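Ribonucleoside-diphosphate reductase subunit beta (Clostridium botulinum, PDB 6ZJK) binds a pair of ferric ions and, as the R2 subunit of ribonucleotide reductase, probably supplies the radical with which its partner subunit reduces ribonucleoside diphosphates. Local coordinates at residues A[268-273]-A[316-320]; A[276-280]-A[299-304]; A[35-40]-A[53-57]. One frame throughout, in Å; residues are numbered along the deposited sequence.

Contact 1: A[268-273]-A[316-320]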
loop_
_atom_site.group_PDB
_atom_site.type_symbol
_atom_site.label_atom_id
_atom_site.label_comp_id
_atom_site.label_asym_id
_atom_site.label_seq_id
_atom_site.Cartn_x
_atom_site.Cartn_y
_atom_site.Cartn_z
ATOM N N PHE A 268 -1.574 -23.328 -16.605
ATOM C CA PHE A 268 -0.972 -22.003 -16.709
ATOM C C PHE A 268 -0.662 -21.637 -18.159
ATOM O O PHE A 268 -0.842 -20.483 -18.567
ATOM C CB PHE A 268 0.303 -21.940 -15.862
ATOM C CG PHE A 268 0.055 -21.910 -14.370
ATOM C CD1 PHE A 268 -1.232 -21.792 -13.860
ATOM C CD2 PHE A 268 1.121 -21.933 -13.482
ATOM C CE1 PHE A 268 -1.457 -21.737 -12.491
ATOM C CE2 PHE A 268 0.910 -21.880 -12.098
ATOM C CZ PHE A 268 -0.381 -21.783 -11.606
ATOM N N ARG A 269 -0.141 -22.586 -18.940
ATOM C CA ARG A 269 0.164 -22.331 -20.345
ATOM C C ARG A 269 -1.088 -21.950 -21.131
ATOM O O ARG A 269 -1.024 -21.111 -22.036
ATOM C CB ARG A 269 0.880 -23.533 -20.970
ATOM C CG ARG A 269 2.353 -23.619 -20.546
ATOM C CD ARG A 269 3.118 -24.779 -21.154
ATOM N NE ARG A 269 3.766 -24.454 -22.413
ATOM C CZ ARG A 269 3.281 -24.754 -23.615
ATOM N NH1 ARG A 269 2.133 -25.404 -23.738
ATOM N NH2 ARG A 269 3.949 -24.404 -24.692
ATOM N N GLN A 270 -2.209 -22.545 -20.796
ATOM C CA GLN A 270 -3.444 -22.258 -21.467
ATOM C C GLN A 270 -4.046 -20.931 -21.068
ATOM O O GLN A 270 -4.743 -20.328 -21.838
ATOM C CB GLN A 270 -4.462 -23.338 -21.234
ATOM C CG GLN A 270 -4.139 -24.620 -21.952
ATOM C CD GLN A 270 -3.929 -24.469 -23.431
ATOM O OE1 GLN A 270 -4.826 -24.111 -24.135
ATOM N NE2 GLN A 270 -2.750 -24.793 -23.901
ATOM N N MET A 271 -3.747 -20.468 -19.861
ATOM C CA MET A 271 -4.204 -19.203 -19.365
ATOM C C MET A 271 -3.502 -18.177 -20.167
ATOM O O MET A 271 -4.081 -17.247 -20.574
ATOM C CB MET A 271 -3.863 -19.032 -17.892
ATOM C CG MET A 271 -4.705 -19.853 -16.947
ATOM S SD MET A 271 -4.592 -19.429 -15.219
ATOM C CE MET A 271 -5.090 -17.754 -15.238
ATOM N N MET A 272 -2.238 -18.343 -20.396
ATOM C CA MET A 272 -1.525 -17.425 -21.192
ATOM C C MET A 272 -2.032 -17.417 -22.646
ATOM O O MET A 272 -2.054 -16.401 -23.251
ATOM C CB MET A 272 -0.084 -17.778 -21.112
ATOM C CG MET A 272 0.848 -16.976 -21.922
ATOM S SD MET A 272 0.988 -15.257 -21.510
ATOM C CE MET A 272 2.193 -15.189 -20.237
ATOM N N ARG A 273 -2.389 -18.578 -23.189
ATOM C CA ARG A 273 -2.912 -18.693 -24.537
ATOM C C ARG A 273 -4.181 -17.873 -24.677
ATOM O O ARG A 273 -4.310 -17.140 -25.573
ATOM C CB ARG A 273 -3.161 -20.147 -24.924
ATOM C CG ARG A 273 -3.434 -20.359 -26.408
ATOM C CD ARG A 273 -3.911 -21.733 -26.779
ATOM N NE ARG A 273 -5.119 -22.049 -26.050
ATOM C CZ ARG A 273 -6.325 -21.772 -26.489
ATOM N NH1 ARG A 273 -6.451 -21.223 -27.670
ATOM N NH2 ARG A 273 -7.398 -22.036 -25.775
ATOM N N LEU A 316 8.476 -22.366 -18.388
ATOM C CA LEU A 316 7.488 -23.104 -19.160
ATOM C C LEU A 316 7.789 -22.985 -20.651
ATOM O O LEU A 316 8.406 -22.015 -21.100
ATOM C CB LEU A 316 6.080 -22.589 -18.840
ATOM C CG LEU A 316 5.614 -22.850 -17.405
ATOM C CD1 LEU A 316 4.305 -22.146 -17.154
ATOM C CD2 LEU A 316 5.447 -24.343 -17.204
ATOM N N LYS A 317 7.356 -23.992 -21.410
ATOM C CA LYS A 317 7.666 -23.958 -22.838
ATOM C C LYS A 317 6.806 -22.916 -23.548
ATOM O O LYS A 317 5.595 -22.838 -23.305
ATOM C CB LYS A 317 7.424 -25.318 -23.496
ATOM C CG LYS A 317 7.953 -26.535 -22.769
ATOM C CD LYS A 317 9.300 -26.947 -23.354
ATOM C CE LYS A 317 9.511 -28.467 -23.253
ATOM N NZ LYS A 317 8.780 -29.106 -22.137
ATOM N N PRO A 318 7.412 -22.216 -24.508
ATOM C CA PRO A 318 6.677 -21.193 -25.265
ATOM C C PRO A 318 5.534 -21.803 -26.069
ATOM O O PRO A 318 5.537 -22.989 -26.401
ATOM C CB PRO A 318 7.743 -20.599 -26.199
ATOM C CG PRO A 318 9.041 -21.018 -25.652
ATOM C CD PRO A 318 8.820 -22.316 -24.928
ATOM N N LEU A 319 4.527 -20.968 -26.353
ATOM C CA LEU A 319 3.399 -21.350 -27.199
ATOM C C LEU A 319 3.655 -21.088 -28.680
ATOM O O LEU A 319 3.118 -21.807 -29.529
ATOM C CB LEU A 319 2.133 -20.595 -26.774
ATOM C CG LEU A 319 1.519 -20.980 -25.427
ATOM C CD1 LEU A 319 0.555 -19.905 -24.963
ATOM C CD2 LEU A 319 0.810 -22.326 -25.543
ATOM N N TYR A 320 4.460 -20.084 -29.021
ATOM C CA TYR A 320 4.664 -19.686 -30.415
ATOM C C TYR A 320 6.152 -19.669 -30.761
ATOM O O TYR A 320 6.710 -18.624 -31.106
ATOM C CB TYR A 320 4.026 -18.317 -30.653
ATOM C CG TYR A 320 2.648 -18.216 -30.035
ATOM C CD1 TYR A 320 1.546 -18.791 -30.661
ATOM C CD2 TYR A 320 2.450 -17.562 -28.818
ATOM C CE1 TYR A 320 0.279 -18.712 -30.096
ATOM C CE2 TYR A 320 1.188 -17.481 -28.240
ATOM C CZ TYR A 320 0.107 -18.070 -28.887
ATOM O OH TYR A 320 -1.154 -18.000 -28.335
#

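Contact 2: A[276-280]-A[299-304]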
loop_
_atom_site.group_PDB
_atom_site.type_symbol
_atom_site.label_atom_id
_atom_site.label_comp_id
_atom_site.label_asym_id
_atom_site.label_seq_id
_atom_site.Cartn_x
_atom_site.Cartn_y
_atom_site.Cartn_z
ATOM N N VAL A 276 -3.396 -14.126 -24.497
ATOM C CA VAL A 276 -2.811 -13.706 -25.740
ATOM C C VAL A 276 -3.893 -13.526 -26.810
ATOM O O VAL A 276 -3.899 -12.584 -27.491
ATOM C CB VAL A 276 -1.740 -14.687 -26.241
ATOM C CG1 VAL A 276 -1.166 -14.247 -27.539
ATOM C CG2 VAL A 276 -0.622 -14.844 -25.236
ATOM N N GLU A 277 -4.810 -14.445 -26.905
ATOM C CA GLU A 277 -5.849 -14.382 -27.894
ATOM C C GLU A 277 -6.753 -13.184 -27.660
ATOM O O GLU A 277 -7.020 -12.452 -28.543
ATOM C CB GLU A 277 -6.590 -15.698 -27.955
ATOM C CG GLU A 277 -5.941 -16.717 -28.882
ATOM C CD GLU A 277 -6.437 -18.128 -28.660
ATOM O OE1 GLU A 277 -7.588 -18.286 -28.275
ATOM O OE2 GLU A 277 -5.667 -19.085 -28.842
ATOM N N HIS A 278 -7.168 -12.984 -26.434
ATOM C CA HIS A 278 -7.954 -11.845 -26.066
ATOM C C HIS A 278 -7.260 -10.526 -26.362
ATOM O O HIS A 278 -7.833 -9.684 -26.934
ATOM C CB HIS A 278 -8.277 -11.862 -24.597
ATOM C CG HIS A 278 -9.222 -12.923 -24.183
ATOM N ND1 HIS A 278 -9.574 -13.122 -22.879
ATOM C CD2 HIS A 278 -9.884 -13.856 -24.888
ATOM C CE1 HIS A 278 -10.414 -14.123 -22.794
ATOM N NE2 HIS A 278 -10.622 -14.586 -24.002
ATOM N N GLU A 279 -6.014 -10.363 -25.993
ATOM C CA GLU A 279 -5.292 -9.106 -26.152
ATOM C C GLU A 279 -5.068 -8.763 -27.625
ATOM O O GLU A 279 -5.113 -7.591 -28.010
ATOM C CB GLU A 279 -3.977 -9.174 -25.374
ATOM C CG GLU A 279 -3.251 -7.870 -25.269
ATOM C CD GLU A 279 -4.116 -6.757 -24.645
ATOM O OE1 GLU A 279 -4.885 -7.011 -23.684
ATOM O OE2 GLU A 279 -4.067 -5.627 -25.165
ATOM N N ILE A 280 -4.804 -9.764 -28.460
ATOM C CA ILE A 280 -4.652 -9.516 -29.895
ATOM C C ILE A 280 -5.970 -9.027 -30.488
ATOM O O ILE A 280 -6.020 -8.041 -31.238
ATOM C CB ILE A 280 -4.169 -10.791 -30.603
ATOM C CG1 ILE A 280 -2.736 -11.136 -30.193
ATOM C CG2 ILE A 280 -4.243 -10.621 -32.111
ATOM C CD1 ILE A 280 -2.232 -12.459 -30.795
ATOM N N ILE A 299 0.553 -6.472 -34.555
ATOM C CA ILE A 299 0.030 -6.569 -33.245
ATOM C C ILE A 299 -0.002 -8.032 -32.850
ATOM O O ILE A 299 0.246 -8.360 -31.743
ATOM C CB ILE A 299 -1.379 -5.935 -33.188
ATOM C CG1 ILE A 299 -1.298 -4.431 -33.298
ATOM C CG2 ILE A 299 -2.067 -6.226 -31.913
ATOM C CD1 ILE A 299 -2.632 -3.783 -33.419
ATOM N N GLU A 300 -0.346 -8.896 -33.775
ATOM C CA GLU A 300 -0.387 -10.324 -33.547
ATOM C C GLU A 300 0.967 -10.842 -33.193
ATOM O O GLU A 300 1.144 -11.497 -32.241
ATOM C CB GLU A 300 -0.821 -11.029 -34.813
ATOM C CG GLU A 300 -1.271 -12.456 -34.639
ATOM C CD GLU A 300 -1.097 -13.338 -35.891
ATOM O OE1 GLU A 300 -0.816 -12.818 -36.960
ATOM O OE2 GLU A 300 -1.258 -14.567 -35.805
ATOM N N ARG A 301 1.927 -10.491 -33.982
ATOM C CA ARG A 301 3.293 -10.958 -33.782
ATOM C C ARG A 301 3.903 -10.390 -32.502
ATOM O O ARG A 301 4.631 -11.093 -31.791
ATOM C CB ARG A 301 4.130 -10.601 -35.016
ATOM C CG ARG A 301 3.730 -11.361 -36.312
ATOM C CD ARG A 301 4.682 -11.051 -37.495
ATOM N NE ARG A 301 6.073 -11.117 -37.057
ATOM C CZ ARG A 301 6.879 -12.171 -37.147
ATOM N NH1 ARG A 301 6.470 -13.307 -37.715
ATOM N NH2 ARG A 301 8.119 -12.074 -36.667
ATOM N N TYR A 302 3.592 -9.141 -32.157
ATOM C CA TYR A 302 4.214 -8.556 -30.971
ATOM C C TYR A 302 3.723 -9.241 -29.702
ATOM O O TYR A 302 4.529 -9.643 -28.856
ATOM C CB TYR A 302 3.962 -7.049 -30.910
ATOM C CG TYR A 302 4.619 -6.360 -29.732
ATOM C CD1 TYR A 302 5.961 -6.581 -29.418
ATOM C CD2 TYR A 302 3.896 -5.464 -28.935
ATOM C CE1 TYR A 302 6.555 -5.941 -28.336
ATOM C CE2 TYR A 302 4.483 -4.826 -27.855
ATOM C CZ TYR A 302 5.808 -5.067 -27.559
ATOM O OH TYR A 302 6.373 -4.419 -26.485
ATOM N N ILE A 303 2.408 -9.426 -29.575
ATOM C CA ILE A 303 1.860 -10.044 -28.372
ATOM C C ILE A 303 2.378 -11.470 -28.211
ATOM O O ILE A 303 2.764 -11.881 -27.109
ATOM C CB ILE A 303 0.320 -10.007 -28.400
ATOM C CG1 ILE A 303 -0.199 -8.569 -28.594
ATOM C CG2 ILE A 303 -0.243 -10.597 -27.118
ATOM C CD1 ILE A 303 0.345 -7.596 -27.594
ATOM N N LYS A 304 2.419 -12.240 -29.310
ATOM C CA LYS A 304 2.895 -13.616 -29.236
ATOM C C LYS A 304 4.359 -13.662 -28.823
ATOM O O LYS A 304 4.761 -14.531 -28.043
ATOM C CB LYS A 304 2.676 -14.340 -30.576
ATOM C CG LYS A 304 1.222 -14.710 -30.839
ATOM C CD LYS A 304 1.002 -15.496 -32.148
ATOM C CE LYS A 304 -0.496 -15.761 -32.388
ATOM N NZ LYS A 304 -0.808 -16.423 -33.709
#

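Contact 3: A[35-40]-A[53-57]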
loop_
_atom_site.group_PDB
_atom_site.type_symbol
_atom_site.label_atom_id
_atom_site.label_comp_id
_atom_site.label_asym_id
_atom_site.label_seq_id
_atom_site.Cartn_x
_atom_site.Cartn_y
_atom_site.Cartn_z
ATOM N N ARG A 35 10.960 -16.646 14.821
ATOM C CA ARG A 35 11.758 -15.569 14.257
ATOM C C ARG A 35 12.124 -15.936 12.822
ATOM O O ARG A 35 12.534 -17.073 12.546
ATOM C CB ARG A 35 13.038 -15.379 15.078
ATOM C CG ARG A 35 12.883 -15.594 16.575
ATOM C CD ARG A 35 14.244 -15.343 17.255
ATOM N NE ARG A 35 14.220 -15.298 18.719
ATOM C CZ ARG A 35 13.829 -16.327 19.464
ATOM N NH1 ARG A 35 13.843 -16.256 20.795
ATOM N NH2 ARG A 35 13.399 -17.430 18.869
ATOM N N GLY A 36 12.067 -14.925 11.953
ATOM C CA GLY A 36 12.423 -15.095 10.563
ATOM C C GLY A 36 11.266 -15.624 9.730
ATOM O O GLY A 36 10.120 -15.692 10.159
ATOM N N THR A 37 11.594 -16.052 8.527
ATOM C CA THR A 37 10.587 -16.502 7.570
ATOM C C THR A 37 10.773 -17.988 7.309
ATOM O O THR A 37 11.901 -18.451 7.095
ATOM C CB THR A 37 10.664 -15.681 6.277
ATOM O OG1 THR A 37 10.129 -14.372 6.527
ATOM C CG2 THR A 37 9.864 -16.331 5.131
ATOM N N GLU A 38 9.675 -18.740 7.399
ATOM C CA GLU A 38 9.685 -20.190 7.209
ATOM C C GLU A 38 9.305 -20.596 5.790
ATOM O O GLU A 38 9.992 -21.419 5.183
ATOM C CB GLU A 38 8.725 -20.867 8.202
ATOM C CG GLU A 38 8.546 -22.352 7.907
ATOM C CD GLU A 38 7.642 -23.091 8.890
ATOM O OE1 GLU A 38 6.709 -22.468 9.464
ATOM O OE2 GLU A 38 7.852 -24.318 9.049
ATOM N N SER A 39 8.227 -20.031 5.236
ATOM C CA SER A 39 7.801 -20.373 3.881
ATOM C C SER A 39 6.911 -19.261 3.335
ATOM O O SER A 39 6.499 -18.354 4.062
ATOM C CB SER A 39 7.067 -21.716 3.844
ATOM O OG SER A 39 5.952 -21.677 4.719
ATOM N N MET A 40 6.581 -19.360 2.049
ATOM C CA MET A 40 5.753 -18.395 1.322
ATOM C C MET A 40 4.321 -18.387 1.775
ATOM O O MET A 40 3.742 -17.390 1.947
ATOM C CB MET A 40 5.835 -18.590 -0.187
ATOM C CG MET A 40 5.340 -17.434 -1.031
ATOM S SD MET A 40 6.287 -15.963 -1.007
ATOM C CE MET A 40 7.733 -16.440 -1.856
ATOM N N ARG A 53 16.374 -10.493 9.142
ATOM C CA ARG A 53 16.108 -11.862 9.391
ATOM C C ARG A 53 15.163 -12.375 8.335
ATOM O O ARG A 53 14.140 -12.844 8.644
ATOM C CB ARG A 53 15.497 -12.076 10.768
ATOM C CG ARG A 53 16.413 -11.687 11.902
ATOM C CD ARG A 53 16.202 -12.473 13.180
ATOM N NE ARG A 53 15.062 -12.064 13.971
ATOM C CZ ARG A 53 14.996 -12.133 15.296
ATOM N NH1 ARG A 53 16.009 -12.592 15.987
ATOM N NH2 ARG A 53 13.925 -11.754 15.923
ATOM N N ILE A 54 15.516 -12.306 7.076
ATOM C CA ILE A 54 14.619 -12.776 6.030
ATOM C C ILE A 54 15.105 -14.034 5.318
ATOM O O ILE A 54 16.230 -14.302 5.325
ATOM C CB ILE A 54 14.401 -11.681 4.962
ATOM C CG1 ILE A 54 15.714 -11.195 4.431
ATOM C CG2 ILE A 54 13.731 -10.492 5.561
ATOM C CD1 ILE A 54 15.590 -10.235 3.310
ATOM N N LYS A 55 14.226 -14.774 4.685
ATOM C CA LYS A 55 14.597 -15.969 3.942
ATOM C C LYS A 55 14.881 -15.664 2.469
ATOM O O LYS A 55 15.825 -16.221 1.898
ATOM C CB LYS A 55 13.492 -17.022 4.065
ATOM C CG LYS A 55 13.645 -18.229 3.135
ATOM C CD LYS A 55 12.490 -19.213 3.336
ATOM C CE LYS A 55 12.667 -20.513 2.562
ATOM N NZ LYS A 55 13.685 -21.457 3.149
ATOM N N TYR A 56 14.092 -14.788 1.835
ATOM C CA TYR A 56 14.236 -14.534 0.394
ATOM C C TYR A 56 15.152 -13.331 0.205
ATOM O O TYR A 56 14.715 -12.174 0.216
ATOM C CB TYR A 56 12.868 -14.342 -0.264
ATOM C CG TYR A 56 11.979 -15.535 -0.015
ATOM C CD1 TYR A 56 12.298 -16.771 -0.550
ATOM C CD2 TYR A 56 10.871 -15.445 0.821
ATOM C CE1 TYR A 56 11.528 -17.876 -0.304
ATOM C CE2 TYR A 56 10.093 -16.551 1.086
ATOM C CZ TYR A 56 10.431 -17.767 0.523
ATOM O OH TYR A 56 9.665 -18.887 0.773
ATOM N N SER A 57 16.420 -13.635 -0.040
ATOM C CA SER A 57 17.417 -12.570 -0.099
ATOM C C SER A 57 17.147 -11.605 -1.257
ATOM O O SER A 57 17.372 -10.393 -1.132
ATOM C CB SER A 57 18.806 -13.215 -0.209
ATOM O OG SER A 57 19.820 -12.426 0.381
HETATM O O HOH W 1 12.722 -22.223 5.872
#

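Contact 1: A[268-273]-A[316-320]
Segment 316-320 is an irregular loop passing along one turn of helix 262-287, with the CA atoms of R269 and L316 7.5 Å apart and those of R273 and L319 7.3 Å apart. Side chains fill the gap. R269 does most of the joining: its chain bends at chi3 (91°), which turns the NE-NH2 edge of the guanidinium to the loop. NE and NH2 both give hydrogen bonds to K317 O, at 2.6 Å and 2.7 Å respectively. The oxygen lies in the guanidinium plane; seen from the carbonyl, NE is slightly tilted out of plane while NH2 stands well above it. NH2 also makes a weak bond, poorly angled at 115°, to P318 O, so two successive loop carbonyls are met by one arginine. NH1 forms a salt bridge with E266 of the same helix, which probably helps to fix the rotation of the group. Over one guanidinium face lies L319, whose CD2 is 3.8 Å from R269 NH1. The other methyl of this leucine, CD1, reaches the helix backbone at R269 O (3.5 Å) and touches R273 CB (3.7 Å). Farther along, the side chains of Y320 and R273 cross at about a right angle, with Y320 OH 3.8 Å from R273 CG; R273 NE is held by Q270 OE1 and its NH1 by E277. At the other end L316 CD1 rests on F268 CB. An arginine holding one loop carbonyl with two nitrogens, and the next only weakly, here ties the loop after helix 296-313 to helix 262-287 in the all-helical, ferritin-like R2 fold.

Contact 2: A[276-280]-A[299-304]
I280 packs as a knob into a hole formed by I299, E300, I303 and K304, in a buried helix-helix contact between helices 262-287 and 296-313, which follow one another in the chain. The axes of the two segments run roughly antiparallel, 146° between their N-to-C directions, and approach to 9.6 Å. They come especially near at I280 and E300, whose CA atoms are 5.7 Å apart. With CG1 anti to the carbonyl carbon (chi1 -68°), I280 extends its longer branch into the hole: CG1 lies against I303 CB at 3.7 Å, and CD1 reaches over the backbone to within 3.8 Å of E300 O. The same methyl touches CG of E300 and CE of K304, the aliphatic parts of a pair whose polar ends join in a salt bridge, K304 NZ to E300 OE2 at 2.8 Å. The two helices thus form an antiparallel hairpin within the helical R2 fold, meeting through aliphatic carbon without a hydrogen bond between the segments. One turn earlier on the first helix, V276 slides past I303 in the opposite direction, its CG1 3.8 Å from I303 CG2. I303 also leans on I206 and S210 of helix 190-220, so it lies where three helices meet. E279 brings CG to I303 CD1 at 4.3 Å, while its carboxylate turns to S210 and R173; that side chain is about 14 Å from a bound iron.

Contact 3: A[35-40]-A[53-57]
The Y56 ring is sandwiched: M40 CE lies over one face, offset toward the rim, and K55 CG, from the neighbouring residue, over the centre of the other. The methyl makes a CH-pi contact 4.1 Å from the Y56 centroid; bends at chi2 and chi3 of M40 fold it back there, and SD lies obliquely to the ring, in a Met-aromatic contact. At the other end R35 CB sits 3.7 Å above the plane of the R53 guanidinium, while R53 NH1 comes to the edge of the R35 group. The two guanidinium planes are nearly perpendicular, and both charges are met by D162 of the second subunit, and R53 also by E50 of its own chain, which probably offsets their proximity. Between these ends the chains run almost parallel without a direct hydrogen bond. G36 CA makes a CA-H...O contact of 3.4 Å to R53 O, and the backbone angles of G36 themselves call for glycine. Next to it T37 CB meets K55 CB at 3.8 Å. A water joins E38 O (2.9 Å) to K55 NZ (3.0 Å). E125, on helix 124-151, gathers both segments, accepting from T37 OG1 and from the backbone N atoms of K55 and Y56. M40 N is bound by E255 at the end of helix 225-255, and M40 and Y56 both pack against that helix and V126 of helix 124-151, so this pair of N-terminal loop segments lies over two bundle helices and reaches the subunit interface.

Along the chain contact 3 closes first, within the N-terminal loop region before helix 58-68; contact 1 then opens, and contact 2 is nested inside the loop it closes. Contacts 1 and 2 share helix 262-287 and lie with centres 13 Å apart. They touch through Y320, which packs on both V276 and K304, so the loop of contact 1 packs on the hairpin of contact 2. Contact 3 is remote, its centre 31 Å from that of contact 1 and 38 Å from that of contact 2, on the opposite side of the chain's centre from contact 2. Of the three, it alone reaches the second subunit, whereas the others join late parts of a single chain.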